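Local coordinates for protein minor fimbrium subunit Mfa5 (Porphyromonas gingivalis ATCC 33277, PDB 6TO1) that serves as an accessory subunit of the minor fimbriae, filamentous surface pili that mediate biofilm formation and adhesion to host cells and to other oral bacteria, at residues T588-P598 with P621-K632; L435-V443 with I459-Y469. All blocks are in the same frame, centred on the assembly; numbering follows the deposited sequence.

Contact 1 (T588-P598 with P621-K632)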
loop_
_atom_site.group_PDB
_atom_site.type_symbol
_atom_site.label_atom_id
_atom_site.label_comp_id
_atom_site.label_asym_id
_atom_site.label_seq_id
_atom_site.Cartn_x
_atom_site.Cartn_y
_atom_site.Cartn_z
ATOM N N THR A 588 -44.166 3.004 -3.033
ATOM C CA THR A 588 -45.024 4.148 -2.792
ATOM C C THR A 588 -44.909 4.628 -1.352
ATOM O O THR A 588 -44.591 3.868 -0.433
ATOM C CB THR A 588 -46.508 3.833 -3.104
ATOM O OG1 THR A 588 -47.284 5.018 -2.902
ATOM C CG2 THR A 588 -47.017 2.709 -2.205
ATOM N N GLU A 589 -45.174 5.913 -1.181
ATOM C CA GLU A 589 -45.294 6.529 0.127
ATOM C C GLU A 589 -46.750 6.664 0.553
ATOM O O GLU A 589 -47.018 7.134 1.660
ATOM C CB GLU A 589 -44.587 7.884 0.108
ATOM C CG GLU A 589 -43.026 7.767 -0.065
ATOM C CD GLU A 589 -42.544 7.294 -1.460
ATOM O OE1 GLU A 589 -41.988 6.166 -1.589
ATOM O OE2 GLU A 589 -42.678 8.065 -2.433
ATOM N N ALA A 590 -47.696 6.258 -0.295
ATOM C CA ALA A 590 -49.106 6.326 0.070
ATOM C C ALA A 590 -49.422 5.193 1.035
ATOM O O ALA A 590 -48.969 4.058 0.853
ATOM C CB ALA A 590 -50.002 6.235 -1.159
ATOM N N LEU A 591 -50.161 5.512 2.094
ATOM C CA LEU A 591 -50.537 4.478 3.045
ATOM C C LEU A 591 -51.330 3.390 2.339
ATOM O O LEU A 591 -52.158 3.664 1.461
ATOM C CB LEU A 591 -51.349 5.077 4.183
ATOM C CG LEU A 591 -50.714 6.150 5.044
ATOM C CD1 LEU A 591 -51.765 6.702 6.000
ATOM C CD2 LEU A 591 -49.526 5.590 5.791
ATOM N N GLN A 592 -51.031 2.151 2.694
ATOM C CA GLN A 592 -51.835 0.999 2.329
ATOM C C GLN A 592 -52.800 0.737 3.488
ATOM O O GLN A 592 -52.365 0.515 4.630
ATOM C CB GLN A 592 -50.960 -0.220 2.066
ATOM C CG GLN A 592 -49.985 -0.071 0.887
ATOM C CD GLN A 592 -48.546 0.149 1.336
ATOM O OE1 GLN A 592 -47.845 -0.803 1.685
ATOM N NE2 GLN A 592 -48.111 1.402 1.342
ATOM N N TYR A 593 -54.099 0.757 3.199
ATOM C CA TYR A 593 -55.116 0.674 4.242
ATOM C C TYR A 593 -55.638 -0.747 4.382
ATOM O O TYR A 593 -55.779 -1.474 3.395
ATOM C CB TYR A 593 -56.268 1.623 3.937
ATOM C CG TYR A 593 -55.955 3.048 4.279
ATOM C CD1 TYR A 593 -56.119 3.507 5.564
ATOM C CD2 TYR A 593 -55.462 3.929 3.317
ATOM C CE1 TYR A 593 -55.834 4.802 5.902
ATOM C CE2 TYR A 593 -55.167 5.238 3.648
ATOM C CZ TYR A 593 -55.368 5.665 4.937
ATOM O OH TYR A 593 -55.097 6.958 5.307
ATOM N N TYR A 594 -55.864 -1.156 5.624
ATOM C CA TYR A 594 -56.406 -2.465 5.933
ATOM C C TYR A 594 -57.664 -2.299 6.774
ATOM O O TYR A 594 -57.796 -1.325 7.525
ATOM C CB TYR A 594 -55.391 -3.308 6.667
ATOM C CG TYR A 594 -54.220 -3.646 5.793
ATOM C CD1 TYR A 594 -54.213 -4.813 5.047
ATOM C CD2 TYR A 594 -53.135 -2.787 5.690
ATOM C CE1 TYR A 594 -53.162 -5.135 4.237
ATOM C CE2 TYR A 594 -52.068 -3.105 4.870
ATOM C CZ TYR A 594 -52.090 -4.279 4.153
ATOM O OH TYR A 594 -51.051 -4.613 3.326
ATOM N N SER A 595 -58.574 -3.273 6.646
ATOM C CA SER A 595 -59.850 -3.282 7.368
ATOM C C SER A 595 -59.666 -4.082 8.648
ATOM O O SER A 595 -59.541 -5.315 8.622
ATOM C CB SER A 595 -60.960 -3.852 6.484
ATOM O OG SER A 595 -62.187 -3.923 7.198
ATOM N N VAL A 596 -59.599 -3.385 9.772
ATOM C CA VAL A 596 -59.123 -3.979 11.016
ATOM C C VAL A 596 -60.300 -4.115 11.975
ATOM O O VAL A 596 -60.888 -3.096 12.364
ATOM C CB VAL A 596 -58.000 -3.148 11.655
ATOM C CG1 VAL A 596 -57.556 -3.794 12.920
ATOM C CG2 VAL A 596 -56.867 -3.025 10.642
ATOM N N PRO A 597 -60.644 -5.327 12.403
ATOM C CA PRO A 597 -61.692 -5.482 13.409
ATOM C C PRO A 597 -61.088 -5.734 14.776
ATOM O O PRO A 597 -59.958 -6.230 14.891
ATOM C CB PRO A 597 -62.454 -6.715 12.902
ATOM C CG PRO A 597 -61.310 -7.621 12.458
ATOM C CD PRO A 597 -60.183 -6.656 11.945
ATOM N N PRO A 598 -61.818 -5.442 15.850
ATOM C CA PRO A 598 -61.366 -5.889 17.172
ATOM C C PRO A 598 -61.446 -7.411 17.272
ATOM O O PRO A 598 -62.262 -8.059 16.610
ATOM C CB PRO A 598 -62.345 -5.206 18.138
ATOM C CG PRO A 598 -63.604 -5.053 17.332
ATOM C CD PRO A 598 -63.191 -4.881 15.870
ATOM N N PRO A 621 -63.735 2.245 14.317
ATOM C CA PRO A 621 -64.986 1.497 14.154
ATOM C C PRO A 621 -64.714 0.032 13.864
ATOM O O PRO A 621 -63.574 -0.408 13.687
ATOM C CB PRO A 621 -65.666 2.192 12.974
ATOM C CG PRO A 621 -64.584 2.774 12.214
ATOM C CD PRO A 621 -63.500 3.158 13.185
ATOM N N ASN A 622 -65.797 -0.738 13.828
ATOM C CA ASN A 622 -65.699 -2.175 13.598
ATOM C C ASN A 622 -66.293 -2.557 12.248
ATOM O O ASN A 622 -67.521 -2.608 12.101
ATOM C CB ASN A 622 -66.406 -2.936 14.722
ATOM C CG ASN A 622 -66.321 -4.428 14.544
ATOM O OD1 ASN A 622 -65.508 -4.911 13.780
ATOM N ND2 ASN A 622 -67.188 -5.168 15.229
ATOM N N PRO A 623 -65.478 -2.832 11.232
ATOM C CA PRO A 623 -64.012 -2.684 11.235
ATOM C C PRO A 623 -63.592 -1.263 10.881
ATOM O O PRO A 623 -64.423 -0.438 10.456
ATOM C CB PRO A 623 -63.580 -3.682 10.176
ATOM C CG PRO A 623 -64.680 -3.599 9.152
ATOM C CD PRO A 623 -65.968 -3.348 9.932
ATOM N N GLY A 624 -62.300 -0.981 11.030
ATOM C CA GLY A 624 -61.779 0.339 10.767
ATOM C C GLY A 624 -60.588 0.300 9.827
ATOM O O GLY A 624 -59.821 -0.659 9.797
ATOM N N GLN A 625 -60.489 1.347 9.018
ATOM C CA GLN A 625 -59.394 1.510 8.065
ATOM C C GLN A 625 -58.151 1.997 8.801
ATOM O O GLN A 625 -58.180 3.064 9.427
ATOM C CB GLN A 625 -59.795 2.512 6.984
ATOM C CG GLN A 625 -60.940 2.028 6.115
ATOM C CD GLN A 625 -60.483 0.945 5.180
ATOM O OE1 GLN A 625 -60.726 -0.243 5.410
ATOM N NE2 GLN A 625 -59.795 1.346 4.124
ATOM N N ILE A 626 -57.079 1.199 8.746
ATOM C CA ILE A 626 -55.792 1.536 9.347
ATOM C C ILE A 626 -54.740 1.426 8.243
ATOM O O ILE A 626 -54.670 0.402 7.550
ATOM C CB ILE A 626 -55.428 0.614 10.524
ATOM C CG1 ILE A 626 -56.536 0.606 11.579
ATOM C CG2 ILE A 626 -54.084 1.033 11.154
ATOM C CD1 ILE A 626 -56.673 1.864 12.376
ATOM N N GLY A 627 -53.919 2.460 8.100
ATOM C CA GLY A 627 -52.975 2.556 6.989
ATOM C C GLY A 627 -51.528 2.590 7.456
ATOM O O GLY A 627 -51.221 3.173 8.498
ATOM N N ILE A 628 -50.663 1.930 6.683
ATOM C CA ILE A 628 -49.231 1.858 6.964
ATOM C C ILE A 628 -48.448 2.016 5.665
ATOM O O ILE A 628 -48.963 1.812 4.561
ATOM C CB ILE A 628 -48.833 0.531 7.654
ATOM C CG1 ILE A 628 -49.313 -0.674 6.835
ATOM C CG2 ILE A 628 -49.382 0.486 9.066
ATOM C CD1 ILE A 628 -48.954 -2.010 7.451
ATOM N N SER A 629 -47.174 2.392 5.816
ATOM C CA SER A 629 -46.268 2.523 4.678
ATOM C C SER A 629 -44.846 2.290 5.173
ATOM O O SER A 629 -44.600 2.185 6.374
ATOM C CB SER A 629 -46.343 3.903 4.036
ATOM O OG SER A 629 -45.752 4.874 4.915
ATOM N N TRP A 630 -43.889 2.289 4.243
ATOM C CA TRP A 630 -42.492 2.162 4.651
ATOM C C TRP A 630 -42.008 3.355 5.459
ATOM O O TRP A 630 -41.078 3.202 6.261
ATOM C CB TRP A 630 -41.603 1.938 3.432
ATOM C CG TRP A 630 -41.392 3.070 2.512
ATOM C CD1 TRP A 630 -42.044 3.308 1.342
ATOM C CD2 TRP A 630 -40.388 4.080 2.626
ATOM N NE1 TRP A 630 -41.530 4.422 0.727
ATOM C CE2 TRP A 630 -40.516 4.921 1.505
ATOM C CE3 TRP A 630 -39.405 4.369 3.588
ATOM C CZ2 TRP A 630 -39.694 6.029 1.303
ATOM C CZ3 TRP A 630 -38.582 5.476 3.385
ATOM C CH2 TRP A 630 -38.736 6.290 2.249
ATOM N N LYS A 631 -42.635 4.519 5.311
ATOM C CA LYS A 631 -42.271 5.669 6.127
ATOM C C LYS A 631 -43.054 5.753 7.430
ATOM O O LYS A 631 -42.596 6.396 8.379
ATOM C CB LYS A 631 -42.478 6.966 5.341
ATOM C CG LYS A 631 -41.702 7.034 4.036
ATOM C CD LYS A 631 -41.962 8.352 3.306
ATOM C CE LYS A 631 -40.905 9.402 3.631
ATOM N NZ LYS A 631 -40.843 9.726 5.071
ATOM N N LYS A 632 -44.231 5.140 7.498
ATOM C CA LYS A 632 -45.069 5.178 8.695
ATOM C C LYS A 632 -45.569 3.755 8.900
ATOM O O LYS A 632 -46.686 3.405 8.506
ATOM C CB LYS A 632 -46.216 6.178 8.523
ATOM C CG LYS A 632 -45.747 7.631 8.443
ATOM C CD LYS A 632 -45.023 8.069 9.720
ATOM C CE LYS A 632 -44.509 9.524 9.599
ATOM N NZ LYS A 632 -43.655 9.859 10.781
HETATM O O HOH W 1 -45.146 1.994 1.477
HETATM O O HOH W 2 -46.085 7.419 4.101
HETATM O O HOH W 3 -62.924 -0.904 7.424
#
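Tyr593 and Gly627 form a non-hydrogen-bonded pair in the middle of a two-stranded antiparallel ribbon, strands 592-596 and 624-628, whose N-to-C directions stand 145° apart. Paired backbone hydrogen bonds join Gln592 with Ile628, Tyr594 with Ile626 and Val596 with Gly624. Gly627 CA lies over one face of the Tyr593 ring, 4.0 Å from its centroid, a CH-pi contact made by the glycine CA itself, with no side chain between backbone and ring. Beside it, Gln625 NE2 comes within 3.5 Å of Tyr593 CB. The other side of the ribbon carries Tyr594, Val596, Ile626 and Ile628; the Val596 and Ile626 side chains cross at about a right angle, Val596 CG2 3.8 Å from Ile626 CG1, and these side chains pack on strands 530-539, 582-583 and 634-643.

Gln592 can be followed outward. Its CB lies 3.8 Å from Ile628 O; the chain then bends at chi2 (105°), leaving CD 3.7 Å from the same Ile628 O. At the tip OE1 accepts from Asp585 N, while NE2 donates to Ala590 O at 2.8 Å, in the amide plane, and also to water 1. That water takes a bond from Trp630 N and gives one to Thr588 O, tying the loops beyond the strands together. There Trp630 has Phe498 edge-to-face against its ring and points its indole N-H at Glu589. The bond from Trp630 NE1 to Glu589 OE1 is 2.9 Å long, lies in the ring plane and uses the anti lone pair of OE1, with the carboxylate turned 75° from the indole.

Contact 2 (L435-V443 with I459-Y469)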
loop_
_atom_site.group_PDB
_atom_site.type_symbol
_atom_site.label_atom_id
_atom_site.label_comp_id
_atom_site.label_asym_id
_atom_site.label_seq_id
_atom_site.Cartn_x
_atom_site.Cartn_y
_atom_site.Cartn_z
ATOM N N LEU A 435 -18.904 -8.612 19.336
ATOM C CA LEU A 435 -20.319 -8.654 19.002
ATOM C C LEU A 435 -20.581 -8.325 17.540
ATOM O O LEU A 435 -21.731 -8.441 17.088
ATOM C CB LEU A 435 -21.080 -7.672 19.887
ATOM C CG LEU A 435 -21.003 -7.945 21.396
ATOM C CD1 LEU A 435 -21.725 -6.865 22.181
ATOM C CD2 LEU A 435 -21.584 -9.320 21.667
ATOM N N LEU A 436 -19.545 -7.907 16.811
ATOM C CA LEU A 436 -19.563 -7.608 15.386
ATOM C C LEU A 436 -18.616 -8.552 14.652
ATOM O O LEU A 436 -17.822 -9.270 15.259
ATOM C CB LEU A 436 -19.119 -6.164 15.122
ATOM C CG LEU A 436 -20.142 -5.064 15.337
ATOM C CD1 LEU A 436 -20.729 -5.114 16.726
ATOM C CD2 LEU A 436 -19.503 -3.694 15.105
ATOM N N ASN A 437 -18.678 -8.536 13.325
ATOM C CA ASN A 437 -17.695 -9.231 12.492
ATOM C C ASN A 437 -16.646 -8.195 12.093
ATOM O O ASN A 437 -16.937 -7.289 11.306
ATOM C CB ASN A 437 -18.372 -9.858 11.277
ATOM C CG ASN A 437 -17.402 -10.592 10.377
ATOM O OD1 ASN A 437 -16.221 -10.755 10.702
ATOM N ND2 ASN A 437 -17.899 -11.047 9.230
ATOM N N VAL A 438 -15.439 -8.322 12.646
ATOM C CA VAL A 438 -14.375 -7.326 12.501
ATOM C C VAL A 438 -13.119 -8.031 12.006
ATOM O O VAL A 438 -12.596 -8.906 12.700
ATOM C CB VAL A 438 -14.087 -6.623 13.840
ATOM C CG1 VAL A 438 -12.905 -5.663 13.699
ATOM C CG2 VAL A 438 -15.304 -5.908 14.337
ATOM N N SER A 439 -12.624 -7.645 10.823
ATOM C CA SER A 439 -11.490 -8.363 10.245
ATOM C C SER A 439 -10.166 -7.943 10.869
ATOM O O SER A 439 -9.242 -8.756 10.948
ATOM C CB SER A 439 -11.448 -8.159 8.731
ATOM O OG SER A 439 -10.990 -6.853 8.422
ATOM N N ASN A 440 -10.067 -6.701 11.328
ATOM C CA ASN A 440 -8.821 -6.101 11.778
ATOM C C ASN A 440 -9.173 -5.059 12.832
ATOM O O ASN A 440 -10.105 -4.278 12.635
ATOM C CB ASN A 440 -8.062 -5.392 10.640
ATOM C CG ASN A 440 -7.615 -6.330 9.540
ATOM O OD1 ASN A 440 -8.379 -6.682 8.635
ATOM N ND2 ASN A 440 -6.347 -6.711 9.585
ATOM N N GLY A 441 -8.411 -5.013 13.923
ATOM C CA GLY A 441 -8.549 -3.939 14.888
ATOM C C GLY A 441 -9.696 -4.181 15.864
ATOM O O GLY A 441 -10.148 -5.307 16.060
ATOM N N THR A 442 -10.165 -3.090 16.478
ATOM C CA THR A 442 -11.163 -3.157 17.541
ATOM C C THR A 442 -12.211 -2.072 17.345
ATOM O O THR A 442 -11.949 -1.044 16.717
ATOM C CB THR A 442 -10.502 -2.992 18.913
ATOM O OG1 THR A 442 -9.746 -1.774 18.948
ATOM C CG2 THR A 442 -9.570 -4.159 19.213
ATOM N N VAL A 443 -13.408 -2.313 17.887
ATOM C CA VAL A 443 -14.532 -1.411 17.703
ATOM C C VAL A 443 -15.142 -1.054 19.054
ATOM O O VAL A 443 -15.406 -1.933 19.879
ATOM C CB VAL A 443 -15.604 -2.016 16.779
ATOM C CG1 VAL A 443 -16.725 -0.993 16.563
ATOM C CG2 VAL A 443 -14.991 -2.469 15.446
ATOM N N ILE A 459 -2.962 -1.686 8.263
ATOM C CA ILE A 459 -3.519 -2.487 7.187
ATOM C C ILE A 459 -2.469 -2.582 6.090
ATOM O O ILE A 459 -1.981 -1.555 5.608
ATOM C CB ILE A 459 -4.810 -1.873 6.621
ATOM C CG1 ILE A 459 -5.869 -1.695 7.710
ATOM C CG2 ILE A 459 -5.368 -2.769 5.504
ATOM C CD1 ILE A 459 -6.262 -2.980 8.369
ATOM N N LEU A 460 -2.131 -3.806 5.690
ATOM C CA LEU A 460 -1.126 -4.007 4.657
ATOM C C LEU A 460 -1.635 -3.577 3.282
ATOM O O LEU A 460 -2.832 -3.382 3.046
ATOM C CB LEU A 460 -0.726 -5.482 4.597
ATOM C CG LEU A 460 -0.223 -6.071 5.901
ATOM C CD1 LEU A 460 0.255 -7.502 5.720
ATOM C CD2 LEU A 460 0.921 -5.237 6.445
ATOM N N SER A 461 -0.697 -3.440 2.349
ATOM C CA SER A 461 -1.054 -3.136 0.972
ATOM C C SER A 461 -1.754 -4.330 0.328
ATOM O O SER A 461 -1.714 -5.458 0.829
ATOM C CB SER A 461 0.211 -2.744 0.193
ATOM O OG SER A 461 1.117 -3.833 0.220
ATOM N N SER A 462 -2.460 -4.043 -0.762
ATOM C CA SER A 462 -3.164 -5.052 -1.551
ATOM C C SER A 462 -4.069 -5.892 -0.649
ATOM O O SER A 462 -4.079 -7.122 -0.697
ATOM C CB SER A 462 -2.177 -5.931 -2.324
ATOM O OG SER A 462 -1.413 -5.119 -3.202
ATOM N N SER A 463 -4.841 -5.204 0.190
ATOM C CA SER A 463 -5.616 -5.877 1.228
ATOM C C SER A 463 -6.959 -5.189 1.397
ATOM O O SER A 463 -7.213 -4.117 0.845
ATOM C CB SER A 463 -4.885 -5.867 2.581
ATOM O OG SER A 463 -3.700 -6.639 2.538
ATOM N N GLU A 464 -7.843 -5.816 2.178
ATOM C CA GLU A 464 -9.103 -5.181 2.539
ATOM C C GLU A 464 -9.401 -5.464 4.003
ATOM O O GLU A 464 -9.113 -6.556 4.503
ATOM C CB GLU A 464 -10.270 -5.658 1.656
ATOM C CG GLU A 464 -10.733 -7.083 1.878
ATOM C CD GLU A 464 -12.191 -7.306 1.459
ATOM O OE1 GLU A 464 -12.976 -7.886 2.252
ATOM O OE2 GLU A 464 -12.553 -6.896 0.338
ATOM N N ALA A 465 -9.971 -4.469 4.678
ATOM C CA ALA A 465 -10.407 -4.571 6.064
ATOM C C ALA A 465 -11.902 -4.258 6.119
ATOM O O ALA A 465 -12.394 -3.379 5.396
ATOM C CB ALA A 465 -9.609 -3.623 6.960
ATOM N N THR A 466 -12.638 -5.009 6.934
ATOM C CA THR A 466 -14.084 -4.817 6.981
ATOM C C THR A 466 -14.606 -4.971 8.398
ATOM O O THR A 466 -14.019 -5.664 9.232
ATOM C CB THR A 466 -14.840 -5.825 6.093
ATOM O OG1 THR A 466 -14.508 -7.161 6.516
ATOM C CG2 THR A 466 -14.517 -5.636 4.664
ATOM N N ILE A 467 -15.683 -4.238 8.677
ATOM C CA ILE A 467 -16.555 -4.521 9.801
ATOM C C ILE A 467 -17.946 -4.699 9.215
ATOM O O ILE A 467 -18.316 -4.055 8.221
ATOM C CB ILE A 467 -16.576 -3.440 10.895
ATOM C CG1 ILE A 467 -17.150 -2.132 10.380
ATOM C CG2 ILE A 467 -15.176 -3.246 11.495
ATOM C CD1 ILE A 467 -17.306 -1.111 11.482
ATOM N N THR A 468 -18.722 -5.587 9.841
ATOM C CA THR A 468 -20.097 -5.829 9.440
ATOM C C THR A 468 -20.926 -5.974 10.713
ATOM O O THR A 468 -20.517 -6.674 11.643
ATOM C CB THR A 468 -20.230 -7.089 8.591
ATOM O OG1 THR A 468 -19.457 -6.953 7.397
ATOM C CG2 THR A 468 -21.690 -7.336 8.219
ATOM N N TYR A 469 -22.066 -5.293 10.738
ATOM C CA TYR A 469 -23.016 -5.323 11.847
ATOM C C TYR A 469 -24.423 -5.313 11.277
ATOM O O TYR A 469 -24.667 -4.771 10.197
ATOM C CB TYR A 469 -22.812 -4.128 12.805
ATOM C CG TYR A 469 -22.903 -2.752 12.179
ATOM C CD1 TYR A 469 -24.109 -2.065 12.137
ATOM C CD2 TYR A 469 -21.778 -2.119 11.628
ATOM C CE1 TYR A 469 -24.211 -0.799 11.565
ATOM C CE2 TYR A 469 -21.882 -0.837 11.047
ATOM C CZ TYR A 469 -23.088 -0.181 11.028
ATOM O OH TYR A 469 -23.219 1.082 10.479
HETATM O O HOH W 4 -16.792 -7.762 8.104
HETATM O O HOH W 5 -6.525 -6.546 6.464
#
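Ser439 turns OG between its backbone N and carbonyl carbon (chi1 74°), which carries the hydroxyl to Thr466 N, and Asn440 sets CG anti to its own carbonyl carbon (chi1 -63°), which leaves OD1 beside that hydroxyl. Thr466 N donates to Ser439 OG at 2.9 Å and 166°, and OG donates its own hydrogen bond to Asn440 OD1 at 2.6 Å. Ser439 N in turn gives a nearly straight bond to Thr466 O, so Thr466 is gripped at both backbone polar atoms, with the serine hydroxyl standing where a strand carbonyl would accept. Water 5 extends the chain of bonds, donating to Asn440 OD1 and to Glu464 O. Two residues before Ser439, Asn437 pairs with Thr468 through two backbone hydrogen bonds; water 4 joins Asn437 O to the hydroxyls of Thr466 and Thr468, and Thr468 OG1 also hydrogen-bonds Thr114 OG1.

The inward side is apolar. Ile467 CG2 meets Val438 CG2 at 3.9 Å, the two side chains running side by side, and Val443 CG2 at 4.0 Å, with Trp454 also against the isoleucine. Leu436 CG rests 3.8 Å from Tyr469 CB, and Tyr469 OH hydrogen-bonds Asp415. Strand 437-438 thus pairs briefly with the long strand 463-473 before the chain turns into strand 442-446 of a second antiparallel sheet, a crossing from sheet to sheet consistent with a beta sandwich.

Contact 2 closes before contact 1 opens, so the two follow each other along an elongated chain, their centres 43 Å apart and their nearest atoms about 17 Å apart. The centre of contact 2 is about 16 Å, and that of contact 1 about 55 Å, from the centre of the chain. The two do not touch; Lys632 of contact 1 forms a salt bridge with Asp482, which comes just after helix 475-480, itself following strand 463-473 of contact 2. Neither contact includes a metal ligand. The magnesium ion, bound by Ser135, Ser137 and Thr207, and the calcium ion, bound by residues including Asn280 and Asp319, both have their ligands earlier in the chain.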